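Suppressor of RNA silencing p3 (Rice hoja blanca virus, PDB 3AJF) suppresses RNA-mediated gene silencing in the host, presumably by binding double-stranded RNA. Local coordinates at residues 57-62 against 79-84. Residues are numbered along the deposited sequence; the frame is centred on the assembly and turned at random.
With SO4 (sulfate ion), chain E.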
loop_
_atom_site.group_PDB
_atom_site.type_symbol
_atom_site.label_atom_id
_atom_site.label_comp_id
_atom_site.label_asym_id
_atom_site.label_seq_id
_atom_site.Cartn_x
_atom_site.Cartn_y
_atom_site.Cartn_z
ATOM N N LYS A 57 3.805 -2.893 -4.085
ATOM C CA LYS A 57 3.168 -4.041 -4.715
ATOM C C LYS A 57 3.772 -5.378 -4.272
ATOM O O LYS A 57 3.042 -6.375 -4.141
ATOM C CB LYS A 57 3.215 -3.918 -6.233
ATOM C CG LYS A 57 2.180 -2.985 -6.767
ATOM C CD LYS A 57 2.648 -2.369 -8.071
ATOM C CE LYS A 57 2.208 -3.107 -9.292
ATOM N NZ LYS A 57 3.064 -2.571 -10.429
ATOM N N SER A 58 5.079 -5.407 -4.025
ATOM C CA SER A 58 5.712 -6.621 -3.455
ATOM C C SER A 58 5.211 -6.917 -2.036
ATOM O O SER A 58 4.924 -8.084 -1.697
ATOM C CB SER A 58 7.244 -6.549 -3.468
ATOM O OG SER A 58 7.794 -7.032 -4.682
ATOM N N ALA A 59 5.125 -5.880 -1.204
ATOM C CA ALA A 59 4.604 -6.033 0.165
ATOM C C ALA A 59 3.129 -6.470 0.171
ATOM O O ALA A 59 2.742 -7.312 0.955
ATOM C CB ALA A 59 4.824 -4.735 0.966
ATOM N N ILE A 60 2.311 -5.889 -0.709
ATOM C CA ILE A 60 0.893 -6.256 -0.864
ATOM C C ILE A 60 0.756 -7.710 -1.378
ATOM O O ILE A 60 -0.076 -8.475 -0.889
ATOM C CB ILE A 60 0.136 -5.262 -1.768
ATOM C CG1 ILE A 60 0.055 -3.877 -1.040
ATOM C CG2 ILE A 60 -1.296 -5.800 -2.120
ATOM C CD1 ILE A 60 -0.456 -2.681 -1.931
ATOM N N TRP A 61 1.596 -8.086 -2.336
ATOM C CA TRP A 61 1.648 -9.494 -2.763
ATOM C C TRP A 61 1.918 -10.462 -1.596
ATOM O O TRP A 61 1.226 -11.479 -1.450
ATOM C CB TRP A 61 2.621 -9.726 -3.938
ATOM C CG TRP A 61 2.711 -11.189 -4.232
ATOM C CD1 TRP A 61 1.931 -11.914 -5.109
ATOM C CD2 TRP A 61 3.601 -12.110 -3.623
ATOM N NE1 TRP A 61 2.315 -13.246 -5.089
ATOM C CE2 TRP A 61 3.324 -13.393 -4.169
ATOM C CE3 TRP A 61 4.631 -11.982 -2.680
ATOM C CZ2 TRP A 61 4.032 -14.541 -3.788
ATOM C CZ3 TRP A 61 5.349 -13.137 -2.303
ATOM C CH2 TRP A 61 5.029 -14.402 -2.851
HETATM N N MSE A 62 2.907 -10.146 -0.764
HETATM C CA MSE A 62 3.255 -10.967 0.400
HETATM C C MSE A 62 2.077 -11.124 1.369
HETATM O O MSE A 62 1.947 -12.170 2.031
HETATM C CB MSE A 62 4.438 -10.373 1.158
HETATM C CG MSE A 62 5.769 -10.379 0.426
HETATM SE SE MSE A 62 7.159 -9.219 1.209
HETATM C CE MSE A 62 7.578 -10.075 2.970
ATOM N N CYS A 79 1.799 -2.329 8.493
ATOM C CA CYS A 79 2.239 -1.000 8.934
ATOM C C CYS A 79 3.102 -0.342 7.859
ATOM O O CYS A 79 2.890 0.827 7.514
ATOM C CB CYS A 79 3.043 -1.050 10.265
ATOM S SG CYS A 79 3.356 0.607 10.978
ATOM N N LEU A 80 4.084 -1.090 7.349
ATOM C CA LEU A 80 4.983 -0.581 6.302
ATOM C C LEU A 80 4.193 -0.149 5.047
ATOM O O LEU A 80 4.413 0.952 4.490
ATOM C CB LEU A 80 6.012 -1.664 5.942
ATOM C CG LEU A 80 7.006 -2.051 7.046
ATOM C CD1 LEU A 80 7.965 -3.175 6.563
ATOM C CD2 LEU A 80 7.780 -0.798 7.511
ATOM N N VAL A 81 3.246 -0.992 4.625
ATOM C CA VAL A 81 2.423 -0.653 3.478
ATOM C C VAL A 81 1.678 0.660 3.742
ATOM O O VAL A 81 1.680 1.586 2.911
ATOM C CB VAL A 81 1.430 -1.784 3.068
ATOM C CG1 VAL A 81 0.418 -1.246 2.039
ATOM C CG2 VAL A 81 2.160 -2.875 2.453
ATOM N N SER A 82 1.036 0.712 4.904
ATOM C CA SER A 82 0.180 1.806 5.279
ATOM C C SER A 82 0.996 3.098 5.359
ATOM O O SER A 82 0.571 4.149 4.805
ATOM C CB SER A 82 -0.542 1.451 6.591
ATOM O OG SER A 82 -1.088 2.587 7.189
ATOM N N THR A 83 2.170 3.032 5.991
ATOM C CA THR A 83 3.021 4.210 6.142
ATOM C C THR A 83 3.739 4.676 4.875
ATOM O O THR A 83 3.816 5.883 4.625
ATOM C CB THR A 83 4.070 4.090 7.325
ATOM O OG1 THR A 83 5.061 3.131 6.997
ATOM C CG2 THR A 83 3.431 3.611 8.535
ATOM N N TYR A 84 4.242 3.745 4.061
ATOM C CA TYR A 84 5.024 4.168 2.902
ATOM C C TYR A 84 4.113 4.649 1.784
ATOM O O TYR A 84 4.516 5.484 0.979
ATOM C CB TYR A 84 5.983 3.066 2.456
ATOM C CG TYR A 84 7.211 3.130 3.332
ATOM C CD1 TYR A 84 7.325 2.331 4.469
ATOM C CD2 TYR A 84 8.225 4.055 3.059
ATOM C CE1 TYR A 84 8.433 2.427 5.312
ATOM C CE2 TYR A 84 9.342 4.171 3.916
ATOM C CZ TYR A 84 9.426 3.360 5.029
ATOM O OH TYR A 84 10.520 3.469 5.854
HETATM S S SO4 E . 5.023 -5.878 -10.143
HETATM O O1 SO4 E . 5.367 -4.466 -10.281
HETATM O O2 SO4 E . 5.591 -6.462 -8.934
HETATM O O3 SO4 E . 5.496 -6.550 -11.341
HETATM O O4 SO4 E . 3.579 -6.048 -10.060
#
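K57 NZ donates a hydrogen bond to sulfate O1 at 3.0 Å. The K57 side chain sets out away from 79-84 and stays at least 8.8 Å from it, so the sulfate bond is no part of the helix–helix contact. The lysine chain turns about its CG–CD bond, chi3 93°, and CE lies 3.3 Å from sulfate O4, so the ammonium end and its last methylene both border the anion. The sulfate probably came from the crystallisation liquor; it marks a place where a negative group can sit beside this lysine, without by itself defining an RNA site.

The join between the helices is small and wholly apolar, burying 116 Å² in total, and V81 carries nearly all of one side. Its CG2 closes on A59 CB at 3.6 Å, while both methyls border I60 CG1, V81 CG1 at 4.1 Å and V81 CG2 at 4.2 Å. The V81 chi1 of 169° turns CG2, anti to the carbonyl carbon, onto A59. I60 contributes the flank of its longer branch, and the two side chains cross at about a right angle. The small A59 side chain lets the backbones draw close: A59 CA and V81 CA are 6.7 Å apart.

Nearby, A59 also packs on F23 of helix 17-30, while Y84 meets F55 edge-to-face, a further link between helices 49-64 and 74-85. C79 is tied by a disulfide to C10, joining helix 74-85 to the N-terminal hairpin. I60 touches I60 of the second subunit, and S82 OG is hydrogen-bonded to S82 OG of that subunit. The whole is a small buried apolar helix–helix contact in the helical, N-terminal part of p3, next to the dimer interface.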